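Local coordinates for SusD homolog (Bacteroides thetaiotaomicron, PDB 3SGH), which probably binds glycans at the outer membrane as a SusD-like lipoprotein, at residues Val256-Gly261 / Val410-Trp415. Residues are numbered along the deposited sequence; the frame is centred on the assembly and turned at random.
Sequences VSYMNG and VLTQKW
Tyr258 lies across the indole edge of Trp415 in a T-shaped (edge-to-face) pair that joins helices 253-261 and 403-417 of this SusD-like protein, whose fold is built on an alpha-alpha superhelix. The helices stand well apart, with CA of Tyr258 9.0 Å from CA of Thr412, and three buried side chains span the distance. Followed outward, Tyr258 CB passes 4.1 Å from Trp415 CZ3, and CG comes within 3.6 Å of the same atom. Trp415 CZ3 sits over the ring centre, 3.5 Å above the phenol plane, while Trp415 CH2 reaches Tyr258 CD1 at 3.6 Å. The two ring planes meet at 78°. With CG anti to the backbone N (chi1 166°), the Trp415 indole extends toward the phenol, and its NE1 hydrogen-bonds to Ser47 O, which limits how the indole can swing. Farther along the phenol, Tyr258 CE2 meets the methyl CG2 of Thr412 obliquely at 3.7 Å. Thr412 thus divides its two branches, the methyl against the ring and OG1 hydrogen-bonded to Glu408 O one helical turn back. Tyr258 OH makes a weak hydrogen bond with Arg436 N. At this tip, Tyr258 OH is also hydrogen-bonded (2.9 Å) to a water that donates to Thr412 OG1 at 2.8 Å.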
# COMPACT_ATOMS: atom_id res chain seq x y z
N VAL A 256 0.13 14.97 6.56
CA VAL A 256 0.29 16.43 6.41
C VAL A 256 1.03 17.00 7.63
O VAL A 256 1.93 17.82 7.50
CB VAL A 256 -1.08 17.15 6.19
CG1 VAL A 256 -0.88 18.66 6.14
CG2 VAL A 256 -1.78 16.60 4.89
N SER A 257 0.63 16.59 8.83
CA SER A 257 1.30 17.05 10.07
C SER A 257 2.77 16.62 10.17
O SER A 257 3.65 17.41 10.60
CB SER A 257 0.54 16.54 11.31
OG SER A 257 -0.72 17.18 11.36
N TYR A 258 3.10 15.39 9.80
CA TYR A 258 4.51 15.03 9.78
C TYR A 258 5.28 15.98 8.83
O TYR A 258 6.34 16.53 9.17
CB TYR A 258 4.70 13.61 9.27
CG TYR A 258 4.70 12.48 10.34
CD1 TYR A 258 3.53 12.01 10.91
CD2 TYR A 258 5.89 11.89 10.71
CE1 TYR A 258 3.56 10.94 11.82
CE2 TYR A 258 5.92 10.85 11.58
CZ TYR A 258 4.77 10.39 12.15
OH TYR A 258 4.85 9.31 13.00
N MSE A 259 4.74 16.16 7.63
CA MSE A 259 5.38 17.01 6.62
C MSE A 259 5.40 18.52 6.95
O MSE A 259 6.37 19.20 6.62
CB MSE A 259 4.72 16.73 5.28
CG MSE A 259 5.02 15.30 4.79
SE MSE A 259 4.17 14.89 3.11
CE MSE A 259 5.39 15.89 1.95
N ASN A 260 4.40 19.02 7.66
CA ASN A 260 4.42 20.41 8.14
C ASN A 260 5.56 20.61 9.17
O ASN A 260 6.30 21.59 9.11
CB ASN A 260 3.08 20.81 8.77
CG ASN A 260 2.03 21.23 7.74
OD1 ASN A 260 2.35 21.64 6.63
ND2 ASN A 260 0.76 21.19 8.15
N GLY A 261 5.72 19.64 10.07
CA GLY A 261 6.78 19.69 11.09
C GLY A 261 8.14 19.73 10.44
O GLY A 261 9.04 20.43 10.92
N VAL A 410 14.09 5.32 8.83
CA VAL A 410 13.89 4.68 7.53
C VAL A 410 12.40 4.59 7.13
O VAL A 410 11.98 4.99 6.05
CB VAL A 410 14.61 3.33 7.48
CG1 VAL A 410 14.18 2.46 6.29
CG2 VAL A 410 16.15 3.54 7.51
N LEU A 411 11.58 3.99 8.00
CA LEU A 411 10.19 3.76 7.69
C LEU A 411 9.33 5.02 7.62
O LEU A 411 8.36 5.07 6.85
CB LEU A 411 9.58 2.75 8.66
CG LEU A 411 10.26 1.40 8.55
CD1 LEU A 411 9.55 0.41 9.48
CD2 LEU A 411 10.27 0.92 7.11
N THR A 412 9.67 6.05 8.38
CA THR A 412 8.98 7.35 8.25
C THR A 412 9.23 8.00 6.88
O THR A 412 8.28 8.46 6.21
CB THR A 412 9.34 8.30 9.41
OG1 THR A 412 8.99 7.66 10.64
CG2 THR A 412 8.56 9.64 9.31
N GLN A 413 10.50 8.14 6.46
CA GLN A 413 10.79 8.69 5.13
C GLN A 413 10.26 7.76 4.02
O GLN A 413 9.79 8.21 2.99
CB GLN A 413 12.27 9.00 4.94
CG GLN A 413 12.71 10.17 5.77
CD GLN A 413 12.09 11.49 5.30
OE1 GLN A 413 11.83 11.66 4.14
NE2 GLN A 413 11.81 12.40 6.22
N LYS A 414 10.30 6.45 4.25
CA LYS A 414 9.73 5.54 3.26
C LYS A 414 8.24 5.83 3.07
O LYS A 414 7.70 5.82 1.94
CB LYS A 414 9.93 4.10 3.68
CG LYS A 414 9.28 3.07 2.75
CD LYS A 414 9.38 1.68 3.41
CE LYS A 414 8.67 0.59 2.69
NZ LYS A 414 8.64 -0.67 3.48
N TRP A 415 7.56 6.03 4.20
CA TRP A 415 6.12 6.27 4.22
C TRP A 415 5.77 7.58 3.53
O TRP A 415 4.83 7.63 2.72
CB TRP A 415 5.65 6.22 5.66
CG TRP A 415 4.28 6.76 5.88
CD1 TRP A 415 3.10 6.22 5.44
CD2 TRP A 415 3.95 7.88 6.69
NE1 TRP A 415 2.05 6.96 5.95
CE2 TRP A 415 2.56 8.01 6.69
CE3 TRP A 415 4.71 8.81 7.40
CZ2 TRP A 415 1.92 9.02 7.37
CZ3 TRP A 415 4.06 9.78 8.11
CH2 TRP A 415 2.70 9.88 8.09
O HOH W 1 7.11 7.47 12.66